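Local coordinates for protein monoacylglycerol lipase (Palaeococcus ferrophilus, PDB 6QE2) that hydrolyses monoacylglycerols, releasing a fatty acid and glycerol, as a lipase of the alpha/beta-hydrolase fold, at residues L3-F8 with D71-E76; V17-L22 with Y44-P49; T92-A97 with V107-P112; Y96-P101 with K186-I191. All blocks are in the same frame, centred on the assembly; numbering follows the deposited sequence.

Interaction 1: L3-F8 with D71-E76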
loop_
_atom_site.group_PDB
_atom_site.type_symbol
_atom_site.label_atom_id
_atom_site.label_comp_id
_atom_site.label_asym_id
_atom_site.label_seq_id
_atom_site.Cartn_x
_atom_site.Cartn_y
_atom_site.Cartn_z
ATOM N N LEU A 3 10.915 -0.613 15.188
ATOM C CA LEU A 3 10.224 0.211 14.223
ATOM C C LEU A 3 9.517 1.387 14.834
ATOM O O LEU A 3 9.331 1.464 16.034
ATOM C CB LEU A 3 9.161 -0.607 13.514
ATOM C CG LEU A 3 9.549 -1.831 12.719
ATOM C CD1 LEU A 3 8.263 -2.543 12.355
ATOM C CD2 LEU A 3 10.279 -1.390 11.473
ATOM N N TYR A 4 9.112 2.308 13.974
ATOM C CA TYR A 4 8.341 3.441 14.419
ATOM C C TYR A 4 6.904 2.968 14.316
ATOM O O TYR A 4 6.428 2.652 13.229
ATOM C CB TYR A 4 8.548 4.660 13.527
ATOM C CG TYR A 4 7.425 5.656 13.663
ATOM C CD1 TYR A 4 7.399 6.563 14.711
ATOM C CD2 TYR A 4 6.374 5.666 12.763
ATOM C CE1 TYR A 4 6.364 7.465 14.847
ATOM C CE2 TYR A 4 5.335 6.566 12.890
ATOM C CZ TYR A 4 5.335 7.462 13.935
ATOM O OH TYR A 4 4.300 8.357 14.062
ATOM N N ARG A 5 6.231 2.884 15.454
ATOM C CA ARG A 5 4.848 2.445 15.502
ATOM C C ARG A 5 4.044 3.478 16.269
ATOM O O ARG A 5 4.512 4.011 17.270
ATOM C CB ARG A 5 4.737 1.101 16.219
ATOM C CG ARG A 5 5.568 -0.025 15.626
ATOM C CD ARG A 5 5.745 -1.131 16.652
ATOM N NE ARG A 5 6.413 -2.308 16.110
ATOM C CZ ARG A 5 5.784 -3.419 15.747
ATOM N NH1 ARG A 5 4.467 -3.504 15.863
ATOM N NH2 ARG A 5 6.469 -4.445 15.267
ATOM N N ALA A 6 2.836 3.766 15.805
ATOM C CA ALA A 6 2.013 4.731 16.497
ATOM C C ALA A 6 0.541 4.386 16.419
ATOM O O ALA A 6 0.056 3.973 15.381
ATOM C CB ALA A 6 2.242 6.113 15.924
ATOM N N LYS A 7 -0.155 4.540 17.536
ATOM C CA LYS A 7 -1.590 4.302 17.547
ATOM C C LYS A 7 -2.308 5.637 17.682
ATOM O O LYS A 7 -1.940 6.464 18.519
ATOM C CB LYS A 7 -2.001 3.369 18.693
ATOM C CG LYS A 7 -1.386 1.976 18.624
ATOM C CD LYS A 7 -2.088 1.035 19.598
ATOM C CE LYS A 7 -1.598 1.206 21.019
ATOM N NZ LYS A 7 -1.533 -0.106 21.722
ATOM N N PHE A 8 -3.349 5.828 16.870
ATOM C CA PHE A 8 -4.108 7.069 16.843
ATOM C C PHE A 8 -5.575 6.768 17.111
ATOM O O PHE A 8 -6.130 5.807 16.573
ATOM C CB PHE A 8 -3.979 7.794 15.493
ATOM C CG PHE A 8 -2.567 8.170 15.124
ATOM C CD1 PHE A 8 -1.819 7.360 14.285
ATOM C CD2 PHE A 8 -1.996 9.335 15.604
ATOM C CE1 PHE A 8 -0.522 7.704 13.940
ATOM C CE2 PHE A 8 -0.702 9.684 15.265
ATOM C CZ PHE A 8 0.036 8.868 14.431
ATOM N N ASP A 71 1.573 -9.212 11.212
ATOM C CA ASP A 71 1.303 -10.323 12.115
ATOM C C ASP A 71 1.476 -9.850 13.553
ATOM O O ASP A 71 0.629 -10.075 14.389
ATOM C CB ASP A 71 2.292 -11.463 11.888
ATOM C CG ASP A 71 1.958 -12.314 10.695
ATOM O OD1 ASP A 71 0.812 -12.310 10.232
ATOM O OD2 ASP A 71 2.866 -13.013 10.229
ATOM N N SER A 72 2.608 -9.214 13.823
ATOM C CA SER A 72 2.923 -8.688 15.137
ATOM C C SER A 72 1.906 -7.658 15.613
ATOM O O SER A 72 1.556 -7.639 16.776
ATOM C CB SER A 72 4.334 -8.094 15.156
ATOM O OG SER A 72 4.359 -6.769 14.681
ATOM N N ILE A 73 1.439 -6.804 14.712
ATOM C CA ILE A 73 0.454 -5.800 15.097
ATOM C C ILE A 73 -0.864 -6.463 15.472
ATOM O O ILE A 73 -1.513 -6.070 16.449
ATOM C CB ILE A 73 0.274 -4.776 13.961
ATOM C CG1 ILE A 73 1.559 -3.962 13.769
ATOM C CG2 ILE A 73 -0.915 -3.861 14.244
ATOM C CD1 ILE A 73 1.548 -3.100 12.511
ATOM N N ILE A 74 -1.291 -7.468 14.701
ATOM C CA ILE A 74 -2.538 -8.159 15.021
ATOM C C ILE A 74 -2.412 -8.906 16.349
ATOM O O ILE A 74 -3.360 -8.947 17.143
ATOM C CB ILE A 74 -2.946 -9.087 13.861
ATOM C CG1 ILE A 74 -3.325 -8.252 12.635
ATOM C CG2 ILE A 74 -4.112 -9.985 14.250
ATOM C CD1 ILE A 74 -3.644 -9.077 11.411
ATOM N N GLU A 75 -1.240 -9.483 16.626
ATOM C CA GLU A 75 -1.028 -10.119 17.928
ATOM C C GLU A 75 -1.118 -9.105 19.063
ATOM O O GLU A 75 -1.702 -9.388 20.118
ATOM C CB GLU A 75 0.342 -10.801 17.975
ATOM C CG GLU A 75 0.575 -11.577 19.282
ATOM C CD GLU A 75 1.897 -12.325 19.328
ATOM O OE1 GLU A 75 2.150 -13.204 18.478
ATOM O OE2 GLU A 75 2.680 -12.043 20.263
ATOM N N GLU A 76 -0.537 -7.917 18.866
ATOM C CA GLU A 76 -0.586 -6.875 19.887
ATOM C C GLU A 76 -2.009 -6.396 20.133
ATOM O O GLU A 76 -2.411 -6.172 21.282
ATOM C CB GLU A 76 0.295 -5.699 19.465
ATOM C CG GLU A 76 0.221 -4.496 20.396
ATOM C CD GLU A 76 0.969 -3.298 19.847
ATOM O OE1 GLU A 76 1.716 -3.468 18.857
ATOM O OE2 GLU A 76 0.815 -2.189 20.403
#

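Interaction 2: V17-L22 with Y44-P49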
loop_
_atom_site.group_PDB
_atom_site.type_symbol
_atom_site.label_atom_id
_atom_site.label_comp_id
_atom_site.label_asym_id
_atom_site.label_seq_id
_atom_site.Cartn_x
_atom_site.Cartn_y
_atom_site.Cartn_z
ATOM N N VAL A 17 -5.206 -0.892 10.163
ATOM C CA VAL A 17 -3.756 -0.899 10.094
ATOM C C VAL A 17 -3.366 -0.242 8.786
ATOM O O VAL A 17 -3.816 -0.649 7.736
ATOM C CB VAL A 17 -3.172 -2.315 10.147
ATOM C CG1 VAL A 17 -1.668 -2.260 9.994
ATOM C CG2 VAL A 17 -3.540 -2.994 11.450
ATOM N N LEU A 18 -2.529 0.778 8.876
ATOM C CA LEU A 18 -2.091 1.527 7.716
ATOM C C LEU A 18 -0.735 1.057 7.220
ATOM O O LEU A 18 0.217 1.022 7.970
ATOM C CB LEU A 18 -2.023 3.009 8.058
ATOM C CG LEU A 18 -1.347 3.885 7.013
ATOM C CD1 LEU A 18 -2.355 4.275 5.956
ATOM C CD2 LEU A 18 -0.742 5.116 7.646
ATOM N N VAL A 19 -0.666 0.720 5.941
ATOM C CA VAL A 19 0.547 0.214 5.321
ATOM C C VAL A 19 0.939 1.106 4.143
ATOM O O VAL A 19 0.306 1.072 3.103
ATOM C CB VAL A 19 0.335 -1.234 4.855
ATOM C CG1 VAL A 19 1.630 -1.840 4.370
ATOM C CG2 VAL A 19 -0.248 -2.065 5.980
ATOM N N HIS A 20 1.996 1.905 4.332
ATOM C CA HIS A 20 2.444 2.861 3.308
ATOM C C HIS A 20 3.215 2.136 2.196
ATOM O O HIS A 20 3.422 0.929 2.231
ATOM C CB HIS A 20 3.284 4.007 3.938
ATOM C CG HIS A 20 4.642 3.607 4.466
ATOM N ND1 HIS A 20 5.694 3.273 3.617
ATOM C CD2 HIS A 20 5.130 3.515 5.722
ATOM C CE1 HIS A 20 6.758 2.981 4.335
ATOM N NE2 HIS A 20 6.450 3.127 5.618
ATOM N N GLY A 21 3.597 2.929 1.191
ATOM C CA GLY A 21 4.213 2.414 -0.017
ATOM C C GLY A 21 5.720 2.679 -0.053
ATOM O O GLY A 21 6.329 3.161 0.902
ATOM N N LEU A 22 6.310 2.420 -1.228
ATOM C CA LEU A 22 7.762 2.433 -1.338
ATOM C C LEU A 22 8.258 3.856 -1.242
ATOM O O LEU A 22 7.773 4.720 -1.962
ATOM C CB LEU A 22 8.158 1.872 -2.737
ATOM C CG LEU A 22 9.655 1.963 -3.077
ATOM C CD1 LEU A 22 10.475 1.048 -2.207
ATOM C CD2 LEU A 22 9.828 1.533 -4.514
ATOM N N TYR A 44 -3.603 2.088 13.483
ATOM C CA TYR A 44 -2.273 1.635 13.870
ATOM C C TYR A 44 -1.362 1.910 12.686
ATOM O O TYR A 44 -1.531 1.314 11.616
ATOM C CB TYR A 44 -2.275 0.153 14.246
ATOM C CG TYR A 44 -1.038 -0.309 14.994
ATOM C CD1 TYR A 44 0.219 -0.254 14.404
ATOM C CD2 TYR A 44 -1.131 -0.800 16.284
ATOM C CE1 TYR A 44 1.348 -0.673 15.082
ATOM C CE2 TYR A 44 -0.006 -1.223 16.970
ATOM C CZ TYR A 44 1.230 -1.160 16.358
ATOM O OH TYR A 44 2.354 -1.582 17.027
ATOM N N ALA A 45 -0.418 2.823 12.870
ATOM C CA ALA A 45 0.509 3.198 11.815
ATOM C C ALA A 45 1.902 2.694 12.149
ATOM O O ALA A 45 2.281 2.584 13.318
ATOM C CB ALA A 45 0.538 4.718 11.622
ATOM N N PHE A 46 2.669 2.392 11.109
ATOM C CA PHE A 46 4.071 2.058 11.295
ATOM C C PHE A 46 4.814 2.493 10.045
ATOM O O PHE A 46 4.226 2.644 8.975
ATOM C CB PHE A 46 4.291 0.556 11.552
ATOM C CG PHE A 46 4.010 -0.321 10.348
ATOM C CD1 PHE A 46 2.724 -0.761 10.071
ATOM C CD2 PHE A 46 5.035 -0.684 9.486
ATOM C CE1 PHE A 46 2.468 -1.558 8.961
ATOM C CE2 PHE A 46 4.784 -1.474 8.369
ATOM C CZ PHE A 46 3.497 -1.909 8.108
ATOM N N ASP A 47 6.116 2.696 10.191
ATOM C CA ASP A 47 6.986 2.932 9.050
ATOM C C ASP A 47 7.760 1.656 8.764
ATOM O O ASP A 47 8.312 1.040 9.682
ATOM C CB ASP A 47 7.928 4.111 9.309
ATOM C CG ASP A 47 7.208 5.455 9.261
ATOM O OD1 ASP A 47 6.002 5.475 8.937
ATOM O OD2 ASP A 47 7.843 6.496 9.537
ATOM N N TRP A 48 7.744 1.226 7.500
ATOM C CA TRP A 48 8.477 0.036 7.090
ATOM C C TRP A 48 9.945 0.134 7.479
ATOM O O TRP A 48 10.489 1.241 7.578
ATOM C CB TRP A 48 8.425 -0.149 5.577
ATOM C CG TRP A 48 7.137 -0.576 4.945
ATOM C CD1 TRP A 48 5.906 0.007 5.079
ATOM C CD2 TRP A 48 6.980 -1.621 3.978
ATOM N NE1 TRP A 48 4.989 -0.637 4.281
ATOM C CE2 TRP A 48 5.624 -1.639 3.591
ATOM C CE3 TRP A 48 7.856 -2.552 3.406
ATOM C CZ2 TRP A 48 5.121 -2.554 2.665
ATOM C CZ3 TRP A 48 7.357 -3.457 2.482
ATOM C CH2 TRP A 48 6.000 -3.455 2.124
ATOM N N PRO A 49 10.622 -0.996 7.660
ATOM C CA PRO A 49 12.085 -0.969 7.756
ATOM C C PRO A 49 12.670 -0.220 6.567
ATOM O O PRO A 49 12.181 -0.336 5.440
ATOM C CB PRO A 49 12.467 -2.453 7.733
ATOM C CG PRO A 49 11.243 -3.175 8.216
ATOM C CD PRO A 49 10.073 -2.359 7.744
HETATM O O HOH W 1 2.527 2.072 7.120
#

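Interaction 3: T92-A97 with V107-P112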
loop_
_atom_site.group_PDB
_atom_site.type_symbol
_atom_site.label_atom_id
_atom_site.label_comp_id
_atom_site.label_asym_id
_atom_site.label_seq_id
_atom_site.Cartn_x
_atom_site.Cartn_y
_atom_site.Cartn_z
ATOM N N THR A 92 0.909 -5.304 -0.522
ATOM C CA THR A 92 1.190 -6.002 0.730
ATOM C C THR A 92 -0.093 -6.419 1.442
ATOM O O THR A 92 -0.201 -7.551 1.930
ATOM C CB THR A 92 2.048 -5.103 1.622
ATOM O OG1 THR A 92 3.290 -4.819 0.955
ATOM C CG2 THR A 92 2.342 -5.779 2.955
ATOM N N VAL A 93 -1.084 -5.527 1.519
ATOM C CA VAL A 93 -2.295 -5.891 2.249
ATOM C C VAL A 93 -3.111 -6.921 1.470
ATOM O O VAL A 93 -3.777 -7.774 2.067
ATOM C CB VAL A 93 -3.120 -4.636 2.606
ATOM C CG1 VAL A 93 -2.323 -3.754 3.544
ATOM C CG2 VAL A 93 -3.529 -3.853 1.360
ATOM N N ILE A 94 -3.050 -6.893 0.139
ATOM C CA ILE A 94 -3.679 -7.951 -0.643
ATOM C C ILE A 94 -2.990 -9.287 -0.376
ATOM O O ILE A 94 -3.646 -10.314 -0.171
ATOM C CB ILE A 94 -3.665 -7.582 -2.137
ATOM C CG1 ILE A 94 -4.629 -6.418 -2.381
ATOM C CG2 ILE A 94 -4.033 -8.789 -2.992
ATOM C CD1 ILE A 94 -4.459 -5.742 -3.720
ATOM N N ARG A 95 -1.653 -9.298 -0.367
ATOM C CA ARG A 95 -0.938 -10.534 -0.069
ATOM C C ARG A 95 -1.215 -11.009 1.349
ATOM O O ARG A 95 -1.285 -12.218 1.596
ATOM C CB ARG A 95 0.561 -10.347 -0.288
ATOM C CG ARG A 95 0.948 -10.165 -1.753
ATOM C CD ARG A 95 0.819 -11.469 -2.562
ATOM N NE ARG A 95 1.698 -12.514 -2.037
ATOM C CZ ARG A 95 1.313 -13.760 -1.774
ATOM N NH1 ARG A 95 0.061 -14.138 -2.008
ATOM N NH2 ARG A 95 2.187 -14.639 -1.291
ATOM N N TYR A 96 -1.396 -10.078 2.287
ATOM C CA TYR A 96 -1.757 -10.476 3.641
ATOM C C TYR A 96 -3.143 -11.110 3.668
ATOM O O TYR A 96 -3.348 -12.140 4.323
ATOM C CB TYR A 96 -1.694 -9.278 4.583
ATOM C CG TYR A 96 -1.626 -9.720 6.028
ATOM C CD1 TYR A 96 -0.403 -9.963 6.639
ATOM C CD2 TYR A 96 -2.784 -9.945 6.765
ATOM C CE1 TYR A 96 -0.325 -10.395 7.950
ATOM C CE2 TYR A 96 -2.713 -10.370 8.088
ATOM C CZ TYR A 96 -1.483 -10.597 8.668
ATOM O OH TYR A 96 -1.399 -11.028 9.975
ATOM N N ALA A 97 -4.104 -10.514 2.953
ATOM C CA ALA A 97 -5.443 -11.084 2.880
ATOM C C ALA A 97 -5.446 -12.456 2.227
ATOM O O ALA A 97 -6.350 -13.258 2.489
ATOM C CB ALA A 97 -6.376 -10.133 2.124
ATOM N N VAL A 107 -10.028 -5.551 3.602
ATOM C CA VAL A 107 -8.812 -4.959 3.057
ATOM C C VAL A 107 -9.179 -3.875 2.052
ATOM O O VAL A 107 -10.026 -4.084 1.175
ATOM C CB VAL A 107 -7.884 -6.022 2.427
ATOM C CG1 VAL A 107 -8.613 -6.873 1.385
ATOM C CG2 VAL A 107 -6.666 -5.361 1.829
ATOM N N VAL A 108 -8.569 -2.702 2.211
ATOM C CA VAL A 108 -8.718 -1.574 1.299
ATOM C C VAL A 108 -7.354 -1.339 0.671
ATOM O O VAL A 108 -6.364 -1.142 1.390
ATOM C CB VAL A 108 -9.198 -0.305 2.017
ATOM C CG1 VAL A 108 -9.350 0.839 1.021
ATOM C CG2 VAL A 108 -10.493 -0.562 2.788
ATOM N N ALA A 109 -7.292 -1.370 -0.655
ATOM C CA ALA A 109 -6.040 -1.182 -1.377
ATOM C C ALA A 109 -6.170 0.026 -2.294
ATOM O O ALA A 109 -7.014 0.038 -3.196
ATOM C CB ALA A 109 -5.668 -2.433 -2.172
ATOM N N SER A 110 -5.360 1.048 -2.036
ATOM C CA SER A 110 -5.259 2.226 -2.885
ATOM C C SER A 110 -4.125 2.014 -3.880
ATOM O O SER A 110 -2.985 1.777 -3.475
ATOM C CB SER A 110 -5.011 3.467 -2.028
ATOM O OG SER A 110 -4.348 4.486 -2.755
ATOM N N SER A 111 -4.436 2.120 -5.177
ATOM C CA SER A 111 -3.456 1.955 -6.252
ATOM C C SER A 111 -2.488 0.800 -6.005
ATOM O O SER A 111 -1.270 1.009 -6.043
ATOM C CB SER A 111 -2.656 3.248 -6.437
ATOM O OG SER A 111 -3.509 4.357 -6.695
ATOM N N PRO A 112 -2.966 -0.414 -5.731
ATOM C CA PRO A 112 -2.039 -1.502 -5.399
ATOM C C PRO A 112 -1.165 -1.868 -6.590
ATOM O O PRO A 112 -1.577 -1.772 -7.752
ATOM C CB PRO A 112 -2.969 -2.657 -5.009
ATOM C CG PRO A 112 -4.255 -2.358 -5.718
ATOM C CD PRO A 112 -4.371 -0.866 -5.726
#

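Interaction 4: Y96-P101 with K186-I191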
loop_
_atom_site.group_PDB
_atom_site.type_symbol
_atom_site.label_atom_id
_atom_site.label_comp_id
_atom_site.label_asym_id
_atom_site.label_seq_id
_atom_site.Cartn_x
_atom_site.Cartn_y
_atom_site.Cartn_z
ATOM N N TYR A 96 -1.396 -10.078 2.287
ATOM C CA TYR A 96 -1.757 -10.476 3.641
ATOM C C TYR A 96 -3.143 -11.110 3.668
ATOM O O TYR A 96 -3.348 -12.140 4.323
ATOM C CB TYR A 96 -1.694 -9.278 4.583
ATOM C CG TYR A 96 -1.626 -9.720 6.028
ATOM C CD1 TYR A 96 -0.403 -9.963 6.639
ATOM C CD2 TYR A 96 -2.784 -9.945 6.765
ATOM C CE1 TYR A 96 -0.325 -10.395 7.950
ATOM C CE2 TYR A 96 -2.713 -10.370 8.088
ATOM C CZ TYR A 96 -1.483 -10.597 8.668
ATOM O OH TYR A 96 -1.399 -11.028 9.975
ATOM N N ALA A 97 -4.104 -10.514 2.953
ATOM C CA ALA A 97 -5.443 -11.084 2.880
ATOM C C ALA A 97 -5.446 -12.456 2.227
ATOM O O ALA A 97 -6.350 -13.258 2.489
ATOM C CB ALA A 97 -6.376 -10.133 2.124
ATOM N N GLU A 98 -4.436 -12.750 1.406
ATOM C CA GLU A 98 -4.331 -14.048 0.755
ATOM C C GLU A 98 -3.648 -15.081 1.643
ATOM O O GLU A 98 -4.044 -16.251 1.652
ATOM C CB GLU A 98 -3.571 -13.894 -0.559
ATOM C CG GLU A 98 -4.423 -13.245 -1.621
ATOM C CD GLU A 98 -3.660 -12.838 -2.853
ATOM O OE1 GLU A 98 -2.415 -12.911 -2.858
ATOM O OE2 GLU A 98 -4.320 -12.436 -3.830
ATOM N N THR A 99 -2.628 -14.672 2.397
ATOM C CA THR A 99 -1.814 -15.614 3.157
ATOM C C THR A 99 -2.207 -15.734 4.625
ATOM O O THR A 99 -1.837 -16.725 5.264
ATOM C CB THR A 99 -0.339 -15.222 3.064
ATOM O OG1 THR A 99 -0.177 -13.888 3.550
ATOM C CG2 THR A 99 0.144 -15.294 1.610
ATOM N N ARG A 100 -2.915 -14.749 5.177
ATOM C CA ARG A 100 -3.528 -14.831 6.504
ATOM C C ARG A 100 -5.024 -14.549 6.369
ATOM O O ARG A 100 -5.538 -13.587 6.954
ATOM C CB ARG A 100 -2.882 -13.845 7.475
ATOM C CG ARG A 100 -1.455 -14.171 7.909
ATOM C CD ARG A 100 -0.400 -13.788 6.853
ATOM N NE ARG A 100 0.919 -13.569 7.457
ATOM C CZ ARG A 100 2.071 -13.588 6.786
ATOM N NH1 ARG A 100 2.082 -13.815 5.475
ATOM N NH2 ARG A 100 3.219 -13.376 7.425
ATOM N N PRO A 101 -5.754 -15.377 5.613
ATOM C CA PRO A 101 -7.095 -14.966 5.156
ATOM C C PRO A 101 -8.095 -14.741 6.271
ATOM O O PRO A 101 -9.025 -13.942 6.095
ATOM C CB PRO A 101 -7.536 -16.126 4.249
ATOM C CG PRO A 101 -6.325 -16.951 4.014
ATOM C CD PRO A 101 -5.407 -16.735 5.157
ATOM N N LYS A 186 -2.165 -14.949 -8.657
ATOM C CA LYS A 186 -2.306 -16.403 -8.623
ATOM C C LYS A 186 -3.140 -16.864 -7.434
ATOM O O LYS A 186 -3.900 -17.834 -7.543
ATOM C CB LYS A 186 -0.930 -17.068 -8.594
ATOM C CG LYS A 186 -0.191 -16.994 -9.914
ATOM C CD LYS A 186 1.165 -17.671 -9.828
ATOM C CE LYS A 186 1.887 -17.611 -11.161
ATOM N NZ LYS A 186 3.254 -18.199 -11.081
ATOM N N GLU A 187 -3.017 -16.182 -6.293
ATOM C CA GLU A 187 -3.677 -16.587 -5.060
ATOM C C GLU A 187 -4.921 -15.758 -4.750
ATOM O O GLU A 187 -5.377 -15.751 -3.600
ATOM C CB GLU A 187 -2.687 -16.521 -3.896
ATOM C CG GLU A 187 -1.435 -17.350 -4.127
ATOM C CD GLU A 187 -0.532 -17.428 -2.910
ATOM O OE1 GLU A 187 -0.915 -16.922 -1.832
ATOM O OE2 GLU A 187 0.573 -18.000 -3.033
ATOM N N ALA A 188 -5.490 -15.088 -5.757
ATOM C CA ALA A 188 -6.619 -14.187 -5.530
ATOM C C ALA A 188 -7.790 -14.902 -4.862
ATOM O O ALA A 188 -8.494 -14.312 -4.031
ATOM C CB ALA A 188 -7.061 -13.566 -6.855
ATOM N N GLU A 189 -8.008 -16.174 -5.200
ATOM C CA GLU A 189 -9.126 -16.927 -4.642
ATOM C C GLU A 189 -8.968 -17.234 -3.156
ATOM O O GLU A 189 -9.935 -17.682 -2.532
ATOM C CB GLU A 189 -9.326 -18.227 -5.424
ATOM C CG GLU A 189 -9.647 -17.996 -6.888
ATOM C CD GLU A 189 -10.304 -19.193 -7.552
ATOM O OE1 GLU A 189 -10.327 -20.281 -6.942
ATOM O OE2 GLU A 189 -10.804 -19.037 -8.686
ATOM N N ARG A 190 -7.787 -17.020 -2.578
ATOM C CA ARG A 190 -7.591 -17.276 -1.156
ATOM C C ARG A 190 -8.217 -16.204 -0.271
ATOM O O ARG A 190 -8.427 -16.451 0.921
ATOM C CB ARG A 190 -6.097 -17.383 -0.835
ATOM C CG ARG A 190 -5.391 -18.504 -1.569
ATOM C CD ARG A 190 -3.945 -18.664 -1.106
ATOM N NE ARG A 190 -3.837 -19.109 0.279
ATOM C CZ ARG A 190 -2.715 -19.057 0.991
ATOM N NH1 ARG A 190 -1.606 -18.575 0.447
ATOM N NH2 ARG A 190 -2.699 -19.487 2.248
ATOM N N ILE A 191 -8.516 -15.030 -0.830
ATOM C CA ILE A 191 -9.081 -13.961 -0.026
ATOM C C ILE A 191 -10.510 -14.325 0.365
ATOM O O ILE A 191 -11.329 -14.690 -0.492
ATOM C CB ILE A 191 -9.048 -12.626 -0.774
ATOM C CG1 ILE A 191 -7.574 -12.198 -0.983
ATOM C CG2 ILE A 191 -9.839 -11.572 0.060
ATOM C CD1 ILE A 191 -7.383 -10.831 -1.525
HETATM O O HOH W 2 -0.421 -18.966 4.130
#

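Interaction 1: L3-F8 with D71-E76
R5 reaches out from edge strand 5-8 and brings its guanidinium up to S72 and I73 of the helix, with NH1 3.6 Å from I73 CG1. Extended from CG to NE, the arginine chain has the length to span the gap, for the axes of strand 5-8 and helix 71-76 come no closer than 12.1 Å. The flat end meets S72 at its edge: R5 NH2 gives a hydrogen bond of 3.2 Å to S72 OG at 161°, and OG lies only 1° out of the guanidinium plane, while NH1 adds a weak bond of 3.5 Å to the same oxygen. A chi1 of 84° puts OG of S72 between the backbone N and the carbonyl carbon, where it also hydrogen-bonds to I69 O. With alanine at S72, R5 NH2 would probably lose its helix partner, leaving the guanidinium held mainly through NH1 to Y44. One helical turn on, E76 stretches out to meet K7, which comes from the opposite direction with a bent chain, and OE2 and NZ form a weak, hydrogen-bonded salt bridge of 3.4 Å. NH1 of R5 and OE1 of E76 are 4.1 Å apart, too far for a salt bridge, but both are hydrogen-bonded to Y44 OH on strand 42-46, which links the two charges. Long flexible charged residues suit this exposed seam, and I73 turns its apolar chain to the sheet. Polar bonds that are mostly long, at the surface, imply a contact held by direction and charge more than by buried apolar area.

Interaction 2: V17-L22 with Y44-P49
V17 and Y44 pair across two parallel strands, 15-19 and 42-46, that form a beta-alpha-beta unit with helix 30-38 between them. L18 N bonds to Y44 O at 3.0 Å, and V17 CA adds a CA-H...O contact to the same oxygen. Past this point the strands splay apart, and a water bridges the gap: it donates to L18 O and F46 O and accepts from H20 N. F46 has CG between its backbone N and carbonyl carbon (chi1 69°), a rotamer that turns the ring toward strand 15-19. There F46 CE1 lies 4.1 Å from V19 CG2, the edge faces V17 CG1, and the water sits over the centre of one face. V19, being beta-branched, offers CG2 to F46 and CG1 to the indole of W48. H20 takes the same first torsion to turn its imidazole across to the other segment, where W48 CD1 rides over the rim of one face with the rings inclined at 46°. A histidine suits this place because its two nitrogens do opposite jobs. H20 ND1 donates in plane to G21 O at 2.8 Å, fixing the His-Gly pair, which in many lipases of this fold lies by the oxyanion hole and probably does so here. H20 NE2 instead accepts from W48 N at 3.0 Å, and the donor nitrogen stands 31° out of the imidazole plane.

Interaction 3: T92-A97 with V107-P112
V93 faces V107 where helix 92-97 packs on strand 107-110, their CA atoms 6.6 Å apart. The two axes run roughly antiparallel, at 152°, and approach to 8.3 Å, as expected of a beta-alpha-beta crossover in which helix 88-99 returns along the sheet between strands 82-86 and 106-110. On the strand, V107 and A109 point to the helix and V108 points away. The closest touch is between methyls, V93 CG2 to V107 CG2 at 3.5 Å. With V93 chi1 at -64°, CG2 falls between the backbone N and the carbonyl carbon and is aimed at the strand, where it also comes near V108 O. The other branch of V107 serves a second partner: with chi1 at 54°, CG1 lies between the backbone N and the carbonyl carbon and meets A97 CB at 4.0 Å, one helical turn beyond V93. A single beta-branched residue thus touches two helix positions, and the small alanine lets it in. I94 works at the other end of the strand: its CD1 reaches both A109 CB, at 3.8 Å, and P112 CB, at 3.7 Å. A109 leaves room for the isoleucine, while the proline just past the strand offers it the flank of a rigid ring. V93 also touches residues of the GxSxG sequence, probably the nucleophile elbow, between strand 82-86 and this helix. No hydrogen bond passes between the segments; T92, R95, Y96 and S110 turn their polar groups to partners elsewhere. Cohesion here comes from burial of methyl and ring carbons, and the fit depends on shape and residue size instead of on directed bonds.

Interaction 4: Y96-P101 with K186-I191
E98 buries the most surface, its CG held between E187 O at 3.3 Å and I191 CG1 at 3.4 Å, with OE2 lying 3.4 Å from A188 CA. I191 extends the tight side by placing CD1 3.8 Å from A97 CB, a small apolar patch. The E98 and E187 carboxylates approach to 4.4 Å between their OE1 atoms, but both bind R95, whose charge probably offsets their repulsion. With an alanine here in place of E98, R95 would probably lose one of its two carboxylate partners and a gap would open beside I191. Toward solvent the contact becomes polar and water-mediated. R190 bends at chi3 (66°) and spreads its guanidinium over the carbonyl at the helix end, E98 O lying over its centre, 3.2 Å from CZ. It makes no hydrogen bond to that oxygen; in plane, R190 NH1 instead forms a salt bridge to E187 OE1 at 2.9 Å, and a water links NH2 to T99 O. The long arginine suits this exposed side; P101 CB packs 3.5 Å from R190 O. The contact thus sets the C-terminal end of helix 88-99, flanked by helix 63-77, against the turn between helix 171-186 and strand 195-200, with A188 packing on helix 209-217.

How the interactions relate
From the N terminus, interaction 1 closes the first long loop, bringing edge strand 5-8 up to helix 63-77. Nested inside that loop, interaction 2 pairs strands 15-19 and 42-46, and it touches interaction 1 through Y44, I73 and the backbone bond between A6 and A45. Interactions 3 and 4 both come after interactions 1 and 2 in the chain and start from the same part of helix 88-99. Interaction 3 closes a short loop onto strand 106-110; interaction 4 shares Y96 and A97 with it but reaches much further, to 186-191. V19 on V93 joins interactions 2 and 3, while D71 with Y96 and R100 ties helix 63-77 to helix 88-99. Together they connect one sheet edge, its centre and the periphery beyond.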